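Side-chain contacts in WipB (PDB 5NNY), which is a translocated Legionella effector, a Ser/Thr phosphatase that targets the host lysosomal nutrient-sensing machinery, represented by its phosphatase domain: residues K73-N76 with A77-Q81; G102-D105 with Y106-L109; N159-H162 with A163-E166. One frame throughout, in Å; residues are numbered along the deposited sequence.

Contact 1 (K73-N76 with A77-Q81)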
ATOM      1  N   LYS A  73       7.007 -16.094 -15.976  1.00 22.28           N
ATOM      2  CA  LYS A  73       7.863 -17.164 -15.479  1.00 23.63           C
ATOM      3  C   LYS A  73       9.279 -16.654 -15.224  1.00 22.36           C
ATOM      4  O   LYS A  73       9.896 -17.016 -14.220  1.00 20.67           O
ATOM      5  CB  LYS A  73       7.845 -18.358 -16.443  1.00 29.69           C
ATOM      6  CG  LYS A  73       8.618 -18.168 -17.717  1.00 33.01           C
ATOM      7  CD  LYS A  73       8.104 -19.071 -18.828  1.00 42.07           C
ATOM      8  CE  LYS A  73       8.182 -20.538 -18.462  1.00 45.19           C
ATOM      9  NZ  LYS A  73       8.097 -21.394 -19.682  1.00 50.67           N
ATOM     10  N   GLN A  74       9.799 -15.772 -16.085  1.00 16.69           N
ATOM     11  CA  GLN A  74      11.149 -15.280 -15.846  1.00 19.41           C
ATOM     12  C   GLN A  74      11.172 -14.321 -14.664  1.00 23.17           C
ATOM     13  O   GLN A  74      12.123 -14.330 -13.869  1.00 19.29           O
ATOM     14  CB  GLN A  74      11.755 -14.604 -17.085  1.00 17.37           C
ATOM     15  CG  GLN A  74      13.243 -14.311 -16.787  1.00 19.00           C
ATOM     16  CD  GLN A  74      14.040 -13.618 -17.875  1.00 16.14           C
ATOM     17  OE1 GLN A  74      13.514 -13.137 -18.869  1.00 19.18           O
ATOM     18  NE2 GLN A  74      15.346 -13.577 -17.678  1.00 18.13           N
ATOM     19  N   TYR A  75      10.134 -13.489 -14.531  1.00 18.75           N
ATOM     20  CA  TYR A  75      10.058 -12.615 -13.366  1.00 17.15           C
ATOM     21  C   TYR A  75      10.078 -13.429 -12.081  1.00 19.98           C
ATOM     22  O   TYR A  75      10.809 -13.104 -11.139  1.00 18.78           O
ATOM     23  CB  TYR A  75       8.799 -11.739 -13.425  1.00 18.76           C
ATOM     24  CG  TYR A  75       8.756 -10.769 -12.274  1.00 19.91           C
ATOM     25  CD1 TYR A  75       9.538  -9.620 -12.291  1.00 17.98           C
ATOM     26  CD2 TYR A  75       7.993 -11.028 -11.143  1.00 17.45           C
ATOM     27  CE1 TYR A  75       9.536  -8.721 -11.234  1.00 19.87           C
ATOM     28  CE2 TYR A  75       8.001 -10.136 -10.066  1.00 20.92           C
ATOM     29  CZ  TYR A  75       8.765  -8.985 -10.133  1.00 20.25           C
ATOM     30  OH  TYR A  75       8.783  -8.096  -9.090  1.00 19.19           O
ATOM     31  N   ASN A  76       9.272 -14.494 -12.025  1.00 17.63           N
ATOM     32  CA  ASN A  76       9.222 -15.307 -10.811  1.00 21.37           C
ATOM     33  C   ASN A  76      10.529 -16.065 -10.585  1.00 21.34           C
ATOM     34  O   ASN A  76      10.886 -16.345  -9.433  1.00 21.42           O
ATOM     35  CB  ASN A  76       8.037 -16.276 -10.871  1.00 19.94           C
ATOM     36  CG  ASN A  76       6.697 -15.569 -10.722  1.00 22.65           C
ATOM     37  OD1 ASN A  76       6.637 -14.409 -10.304  1.00 25.45           O
ATOM     38  ND2 ASN A  76       5.623 -16.263 -11.052  1.00 18.08           N
ATOM     39  N   ALA A  77      11.248 -16.411 -11.659  1.00 17.54           N
ATOM     40  CA  ALA A  77      12.588 -16.984 -11.495  1.00 19.94           C
ATOM     41  C   ALA A  77      13.551 -15.979 -10.868  1.00 25.89           C
ATOM     42  O   ALA A  77      14.439 -16.354 -10.091  1.00 22.30           O
ATOM     43  CB  ALA A  77      13.127 -17.458 -12.844  1.00 16.04           C
ATOM     44  N   LEU A  78      13.417 -14.694 -11.215  1.00 19.81           N
ATOM     45  CA  LEU A  78      14.261 -13.691 -10.571  1.00 22.36           C
ATOM     46  C   LEU A  78      13.901 -13.546  -9.100  1.00 22.84           C
ATOM     47  O   LEU A  78      14.790 -13.473  -8.243  1.00 23.23           O
ATOM     48  CB  LEU A  78      14.143 -12.349 -11.297  1.00 26.69           C
ATOM     49  CG  LEU A  78      14.659 -12.270 -12.737  1.00 32.94           C
ATOM     50  CD1 LEU A  78      14.418 -10.886 -13.347  1.00 20.91           C
ATOM     51  CD2 LEU A  78      16.140 -12.627 -12.805  1.00 22.01           C
ATOM     52  N   ILE A  79      12.604 -13.505  -8.789  1.00 20.04           N
ATOM     53  CA  ILE A  79      12.173 -13.406  -7.390  1.00 20.12           C
ATOM     54  C   ILE A  79      12.750 -14.558  -6.569  1.00 23.65           C
ATOM     55  O   ILE A  79      13.176 -14.378  -5.420  1.00 23.49           O
ATOM     56  CB  ILE A  79      10.635 -13.380  -7.313  1.00 21.52           C
ATOM     57  CG1 ILE A  79      10.076 -12.138  -8.022  1.00 21.19           C
ATOM     58  CG2 ILE A  79      10.157 -13.488  -5.863  1.00 25.32           C
ATOM     59  CD1 ILE A  79      10.468 -10.784  -7.374  1.00 22.33           C
ATOM     60  N   ALA A  80      12.751 -15.762  -7.141  1.00 23.17           N
ATOM     61  CA  ALA A  80      13.254 -16.953  -6.459  1.00 21.36           C
ATOM     62  C   ALA A  80      14.749 -16.892  -6.194  1.00 21.62           C
ATOM     63  O   ALA A  80      15.257 -17.713  -5.422  1.00 31.11           O
ATOM     64  CB  ALA A  80      12.945 -18.200  -7.285  1.00 22.57           C
ATOM     65  N   GLN A  81      15.457 -15.979  -6.833  1.00 18.49           N
ATOM     66  CA  GLN A  81      16.879 -15.773  -6.608  1.00 21.89           C
ATOM     67  C   GLN A  81      17.178 -14.550  -5.750  1.00 23.45           C
ATOM     68  O   GLN A  81      18.343 -14.145  -5.652  1.00 26.52           O
ATOM     69  CB  GLN A  81      17.594 -15.656  -7.948  1.00 22.06           C
ATOM     70  CG  GLN A  81      17.504 -16.924  -8.773  1.00 24.29           C
ATOM     71  CD  GLN A  81      18.175 -16.774 -10.112  1.00 24.24           C
ATOM     72  OE1 GLN A  81      19.402 -16.765 -10.190  1.00 21.54           O
ATOM     73  NE2 GLN A  81      17.372 -16.628 -11.177  1.00 19.17           N
TER
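Four successive backbone N-H groups, those of Ala77, Leu78, Ile79 and Ala80, donate to the carbonyl oxygens of Lys73, Gln74, Tyr75 and Asn76, the regular i to i+4 ladder of an alpha-helix. The straightest rung runs from Ile79 N to Tyr75 O (3.0 Å, 163°), and the same two residues form the principal side-chain pair. With CG anti to the backbone N (chi1 -176°), the phenol of Tyr75 swings toward the Ile79 side chain. Ile79 CG1 lies 3.5 Å from Tyr75 CE2 and also rests on the Tyr75 carbonyl oxygen, whereas its CD1 reaches out to the phenol oxygen, 3.6 Å from Tyr75 OH. The two side chains meet at a slant. The hydroxyl of Tyr75 is hydrogen-bonded to Phe107 O, and Asn76 ND2 to Tyr106 OH, both on helix 105-117. Gln81 folds its amide back, NE2 donating to Ala77 O at 3.1 Å from well above the carbonyl plane, while OE1 accepts from Asn34 ND2. Tyr75 and Ile79 are thus an i, i+4 aromatic-aliphatic pair on one helical face, packed against helix 105-117, while Leu78 packs against helix 32-42; a coiled coil is only predicted here.

Contact 2 (G102-D105 with Y106-L109)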
ATOM      1  N   GLY A 102       2.853   2.685 -12.200  1.00 18.56           N
ATOM      2  CA  GLY A 102       3.825   1.667 -12.574  1.00 19.06           C
ATOM      3  C   GLY A 102       3.251   0.600 -13.503  1.00 20.72           C
ATOM      4  O   GLY A 102       2.081   0.626 -13.907  1.00 16.21           O
ATOM      5  N   VAL A 103       4.105  -0.379 -13.831  1.00 24.31           N
ATOM      6  CA  VAL A 103       3.837  -1.255 -14.978  1.00 16.75           C
ATOM      7  C   VAL A 103       2.723  -2.254 -14.673  1.00 17.75           C
ATOM      8  O   VAL A 103       1.790  -2.425 -15.471  1.00 23.31           O
ATOM      9  CB  VAL A 103       5.123  -1.973 -15.426  1.00 25.98           C
ATOM     10  CG1 VAL A 103       4.785  -2.996 -16.485  1.00 24.50           C
ATOM     11  CG2 VAL A 103       6.113  -0.982 -15.967  1.00 18.45           C
ATOM     12  N   ILE A 104       2.854  -3.010 -13.582  1.00 16.86           N
ATOM     13  CA  ILE A 104       1.857  -4.033 -13.260  1.00 14.48           C
ATOM     14  C   ILE A 104       1.991  -4.415 -11.797  1.00 20.32           C
ATOM     15  O   ILE A 104       3.100  -4.628 -11.295  1.00 17.91           O
ATOM     16  CB  ILE A 104       1.981  -5.273 -14.187  1.00 16.29           C
ATOM     17  CG1 ILE A 104       0.763  -6.200 -14.020  1.00 21.07           C
ATOM     18  CG2 ILE A 104       3.313  -6.004 -13.997  1.00 16.98           C
ATOM     19  CD1 ILE A 104       0.658  -7.258 -15.135  1.00 19.67           C
ATOM     20  N   ASP A 105       0.844  -4.517 -11.117  1.00 17.51           N
ATOM     21  CA  ASP A 105       0.859  -4.763  -9.675  1.00 17.63           C
ATOM     22  C   ASP A 105       1.424  -6.124  -9.318  1.00 20.09           C
ATOM     23  O   ASP A 105       1.887  -6.306  -8.189  1.00 20.09           O
ATOM     24  CB  ASP A 105      -0.541  -4.635  -9.080  1.00 14.96           C
ATOM     25  CG  ASP A 105      -0.937  -3.192  -8.849  1.00 15.39           C
ATOM     26  OD1 ASP A 105      -0.018  -2.339  -8.790  1.00 17.75           O
ATOM     27  OD2 ASP A 105      -2.172  -2.917  -8.771  1.00 25.45           O
ATOM     28  N   TYR A 106       1.393  -7.079 -10.250  1.00 15.08           N
ATOM     29  CA  TYR A 106       1.971  -8.394  -9.990  1.00 14.49           C
ATOM     30  C   TYR A 106       3.409  -8.291  -9.503  1.00 15.60           C
ATOM     31  O   TYR A 106       3.835  -9.078  -8.655  1.00 18.22           O
ATOM     32  CB  TYR A 106       1.924  -9.243 -11.263  1.00 16.64           C
ATOM     33  CG  TYR A 106       2.260 -10.695 -11.033  1.00 20.01           C
ATOM     34  CD1 TYR A 106       1.326 -11.552 -10.480  1.00 20.91           C
ATOM     35  CD2 TYR A 106       3.533 -11.205 -11.354  1.00 18.29           C
ATOM     36  CE1 TYR A 106       1.632 -12.888 -10.257  1.00 20.73           C
ATOM     37  CE2 TYR A 106       3.846 -12.548 -11.136  1.00 22.02           C
ATOM     38  CZ  TYR A 106       2.887 -13.376 -10.594  1.00 18.98           C
ATOM     39  OH  TYR A 106       3.164 -14.698 -10.374  1.00 23.64           O
ATOM     40  N   PHE A 107       4.178  -7.330 -10.037  1.00 13.40           N
ATOM     41  CA  PHE A 107       5.608  -7.264  -9.736  1.00 17.26           C
ATOM     42  C   PHE A 107       5.849  -6.969  -8.261  1.00 16.73           C
ATOM     43  O   PHE A 107       6.644  -7.650  -7.600  1.00 18.08           O
ATOM     44  CB  PHE A 107       6.289  -6.211 -10.609  1.00 19.29           C
ATOM     45  CG  PHE A 107       6.403  -6.591 -12.079  1.00 18.01           C
ATOM     46  CD1 PHE A 107       6.339  -7.922 -12.496  1.00 22.64           C
ATOM     47  CD2 PHE A 107       6.645  -5.607 -13.020  1.00 17.33           C
ATOM     48  CE1 PHE A 107       6.483  -8.253 -13.847  1.00 19.65           C
ATOM     49  CE2 PHE A 107       6.807  -5.923 -14.368  1.00 18.11           C
ATOM     50  CZ  PHE A 107       6.727  -7.259 -14.786  1.00 16.40           C
ATOM     51  N   ILE A 108       5.148  -5.971  -7.720  1.00 18.31           N
ATOM     52  CA  ILE A 108       5.342  -5.603  -6.322  1.00 16.59           C
ATOM     53  C   ILE A 108       4.675  -6.624  -5.413  1.00 16.27           C
ATOM     54  O   ILE A 108       5.157  -6.889  -4.310  1.00 17.76           O
ATOM     55  CB  ILE A 108       4.847  -4.161  -6.071  1.00 29.87           C
ATOM     56  CG1 ILE A 108       5.922  -3.187  -6.572  1.00 30.31           C
ATOM     57  CG2 ILE A 108       4.520  -3.907  -4.594  1.00 21.87           C
ATOM     58  CD1 ILE A 108       5.759  -1.759  -6.188  1.00 23.63           C
ATOM     59  N   LEU A 109       3.593  -7.256  -5.875  1.00 13.81           N
ATOM     60  CA  LEU A 109       2.956  -8.289  -5.057  1.00 21.67           C
ATOM     61  C   LEU A 109       3.904  -9.458  -4.809  1.00 17.11           C
ATOM     62  O   LEU A 109       3.950 -10.010  -3.701  1.00 17.09           O
ATOM     63  CB  LEU A 109       1.669  -8.782  -5.720  1.00 18.72           C
ATOM     64  CG  LEU A 109       0.458  -7.847  -5.671  1.00 15.48           C
ATOM     65  CD1 LEU A 109      -0.709  -8.429  -6.488  1.00 16.32           C
ATOM     66  CD2 LEU A 109       0.043  -7.606  -4.220  1.00 23.55           C
TER
HETATM   67  O   HOH W   1       4.188  -3.672  -9.274  1.00 26.24           O
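Ile104 CG2 is the principal bump of this turn, and it is seated on the face of the Phe107 ring. The methyl sits over the ring centre, 3.4 Å from the centroid and only 10° off the normal, a CH-pi contact in which all six ring carbons lie at similar distances. The isoleucine makes this possible by placing CG1 anti to its amide nitrogen (chi1 -169°), which leaves CG2 in the crowded position between backbone N and carbonyl carbon. The two side chains cross at about a right angle. CG1 takes another direction, passing 4.3 Å from Tyr106 CB, and Val103 CG1 adds a second, shallower bump beside Phe107 CE2 at 4.1 Å. One turn on, Leu109 CG nestles against the Asp105 carbonyl oxygen at 3.3 Å.

Backbone bonds accompany these contacts. Phe107 N donates to Ile104 O over 3.2 Å, from above the carbonyl plane, and Leu109 N to Asp105 O. A water accepts from Ile108 N at 2.9 Å and donates to Ile104 O, so that this oxygen receives two bonds.

Tyr75 of helix 64-79 lies on the opposite side of the Phe107 ring from the methyl, and Ile41 and Tyr42 of helix 32-42 also touch Phe107. The Ile104 side chain leans on Ala163 and Ala167 of helix 159-169. The whole buried turn thus launches helix 105-117, which connects the neighbouring parallel strands 90-93 and 121-125, among helices 15-24, 32-42, 64-79 and 159-169.

Contact 3 (N159-H162 with A163-E166)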
ATOM      1  N   ASN A 159      -2.856   2.457 -13.583  1.00 18.89           N
ATOM      2  CA  ASN A 159      -2.330   1.672 -14.702  1.00 18.39           C
ATOM      3  C   ASN A 159      -1.886   0.295 -14.245  1.00 18.05           C
ATOM      4  O   ASN A 159      -2.174  -0.716 -14.897  1.00 19.48           O
ATOM      5  CB  ASN A 159      -1.141   2.393 -15.356  1.00 19.67           C
ATOM      6  CG  ASN A 159      -0.552   1.602 -16.521  1.00 25.32           C
ATOM      7  OD1 ASN A 159      -1.204   1.433 -17.537  1.00 22.16           O
ATOM      8  ND2 ASN A 159       0.682   1.119 -16.378  1.00 20.33           N
ATOM      9  N   SER A 160      -1.172   0.237 -13.127  1.00 19.87           N
ATOM     10  CA  SER A 160      -0.580  -1.031 -12.711  1.00 16.94           C
ATOM     11  C   SER A 160      -1.644  -2.040 -12.315  1.00 20.59           C
ATOM     12  O   SER A 160      -1.407  -3.252 -12.408  1.00 16.94           O
ATOM     13  CB  SER A 160       0.386  -0.796 -11.550  1.00 22.36           C
ATOM     14  OG  SER A 160      -0.328  -0.237 -10.463  1.00 16.85           O
ATOM     15  N   PHE A 161      -2.821  -1.565 -11.883  1.00 18.09           N
ATOM     16  CA  PHE A 161      -3.898  -2.477 -11.529  1.00 12.76           C
ATOM     17  C   PHE A 161      -4.692  -2.868 -12.764  1.00 19.04           C
ATOM     18  O   PHE A 161      -5.063  -4.035 -12.921  1.00 18.21           O
ATOM     19  CB  PHE A 161      -4.787  -1.835 -10.458  1.00 17.04           C
ATOM     20  CG  PHE A 161      -5.948  -2.691 -10.001  1.00 21.38           C
ATOM     21  CD1 PHE A 161      -5.742  -3.883  -9.327  1.00 18.63           C
ATOM     22  CD2 PHE A 161      -7.265  -2.263 -10.219  1.00 21.69           C
ATOM     23  CE1 PHE A 161      -6.822  -4.654  -8.909  1.00 22.25           C
ATOM     24  CE2 PHE A 161      -8.336  -3.006  -9.785  1.00 17.70           C
ATOM     25  CZ  PHE A 161      -8.122  -4.204  -9.133  1.00 21.15           C
ATOM     26  N   HIS A 162      -4.961  -1.899 -13.646  1.00 23.11           N
ATOM     27  CA  HIS A 162      -5.537  -2.193 -14.955  1.00 20.29           C
ATOM     28  C   HIS A 162      -4.722  -3.258 -15.683  1.00 19.20           C
ATOM     29  O   HIS A 162      -5.286  -4.216 -16.231  1.00 23.40           O
ATOM     30  CB  HIS A 162      -5.608  -0.915 -15.797  1.00 20.56           C
ATOM     31  CG  HIS A 162      -6.297  -1.097 -17.116  1.00 30.87           C
ATOM     32  ND1 HIS A 162      -7.532  -1.696 -17.235  1.00 35.76           N
ATOM     33  CD2 HIS A 162      -5.927  -0.749 -18.371  1.00 38.82           C
ATOM     34  CE1 HIS A 162      -7.889  -1.723 -18.507  1.00 34.18           C
ATOM     35  NE2 HIS A 162      -6.932  -1.157 -19.218  1.00 35.28           N
ATOM     36  N   ALA A 163      -3.391  -3.115 -15.689  1.00 17.40           N
ATOM     37  CA  ALA A 163      -2.548  -4.134 -16.318  1.00 19.51           C
ATOM     38  C   ALA A 163      -2.736  -5.488 -15.647  1.00 22.13           C
ATOM     39  O   ALA A 163      -2.761  -6.529 -16.317  1.00 18.33           O
ATOM     40  CB  ALA A 163      -1.081  -3.710 -16.270  1.00 15.47           C
ATOM     41  N   LEU A 164      -2.907  -5.493 -14.323  1.00 17.05           N
ATOM     42  CA  LEU A 164      -3.151  -6.755 -13.624  1.00 17.95           C
ATOM     43  C   LEU A 164      -4.467  -7.380 -14.068  1.00 20.01           C
ATOM     44  O   LEU A 164      -4.524  -8.571 -14.383  1.00 20.67           O
ATOM     45  CB  LEU A 164      -3.156  -6.530 -12.114  1.00 22.32           C
ATOM     46  CG  LEU A 164      -3.252  -7.820 -11.292  1.00 21.52           C
ATOM     47  CD1 LEU A 164      -2.038  -8.699 -11.504  1.00 20.44           C
ATOM     48  CD2 LEU A 164      -3.436  -7.503  -9.825  1.00 24.68           C
ATOM     49  N   GLN A 165      -5.543  -6.577 -14.092  1.00 17.91           N
ATOM     50  CA  GLN A 165      -6.846  -7.062 -14.554  1.00 16.67           C
ATOM     51  C   GLN A 165      -6.765  -7.658 -15.949  1.00 19.38           C
ATOM     52  O   GLN A 165      -7.342  -8.716 -16.216  1.00 20.75           O
ATOM     53  CB  GLN A 165      -7.848  -5.911 -14.543  1.00 15.96           C
ATOM     54  CG  GLN A 165      -8.140  -5.411 -13.169  1.00 15.36           C
ATOM     55  CD  GLN A 165      -8.972  -4.151 -13.197  1.00 22.37           C
ATOM     56  OE1 GLN A 165      -8.658  -3.202 -13.916  1.00 22.92           O
ATOM     57  NE2 GLN A 165     -10.036  -4.133 -12.415  1.00 21.81           N
ATOM     58  N   GLU A 166      -6.083  -6.971 -16.858  1.00 23.90           N
ATOM     59  CA  GLU A 166      -5.976  -7.464 -18.223  1.00 23.20           C
ATOM     60  C   GLU A 166      -5.152  -8.738 -18.293  1.00 21.94           C
ATOM     61  O   GLU A 166      -5.435  -9.627 -19.106  1.00 20.07           O
ATOM     62  CB  GLU A 166      -5.341  -6.401 -19.101  1.00 17.37           C
ATOM     63  CG  GLU A 166      -6.162  -5.140 -19.187  1.00 24.15           C
ATOM     64  CD  GLU A 166      -5.481  -4.137 -20.064  1.00 36.01           C
ATOM     65  OE1 GLU A 166      -4.673  -3.329 -19.547  1.00 44.00           O
ATOM     66  OE2 GLU A 166      -5.719  -4.201 -21.284  1.00 48.97           O
TER
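Phe161 O accepts from Gln165 N at 2.8 Å with a nearly straight N-H, and the side chains of the same two residues also meet. Gln165 CG stands over one face of the Phe161 ring, toward its rim, as a CH-pi contact 4.2 Å from the centroid. Beyond it the amide slants across the ring, their planes 33° apart, with NE2 3.3 Å from Phe161 CE2. That nitrogen is hydrogen-bonded to Leu147 O, which fixes which end of the amide faces the ring. The other end, Gln165 OE1, lies in the plane of the His162 ring at its edge, 3.8 Å from His162 ND1.

One residue further on, Glu166 stacks on His162, a second i, i+4 pair at the start of helix 159-169; Phe161 meanwhile packs on Glu132, Phe133 and Ala136 of helix 128-138. Glu166 CG is over the imidazole face, and the carboxylate, inclined by 23° to the ring, holds OE1 3.0 Å above the ring plane, with His162 CD2 at 3.1 Å. Extension of the glutamate beyond CG, with a chi3 of -90°, turns the carboxylate flat to the ring, so OE1 stays near NE2 without a hydrogen bond. His162 NE2 instead makes a weak hydrogen bond to Glu55 OE1, which also lies close to Glu166 OE2. Two carboxylates gathered about one imidazole would be expected to favour its protonated form, or a proton retained by one of the acids; either would ease the repulsion between Glu55 and Glu166.

In the fold
From the N terminus the three contacts come in series; each is local and closes no long loop, so none nests within or crosses another. Contact 1 lies in the last turns of helix 64-79; the chain then passes through strand 90-93 to contact 2, which opens helix 105-117, and after strand 121-125 it reaches contact 3 in helix 159-169. In space contact 2 touches both others, whereas contacts 1 and 3 do not meet. Asp105 OD1 and Ser160 OG (2.7 Å) join the region opening helix 105-117 to the first turn of helix 159-169, and Asn159 ND2 is hydrogen-bonded to Gly102 O nearby. Helix 105-117 thus links helices 64-79 and 159-169 beside the central sheet of the phosphoesterase fold.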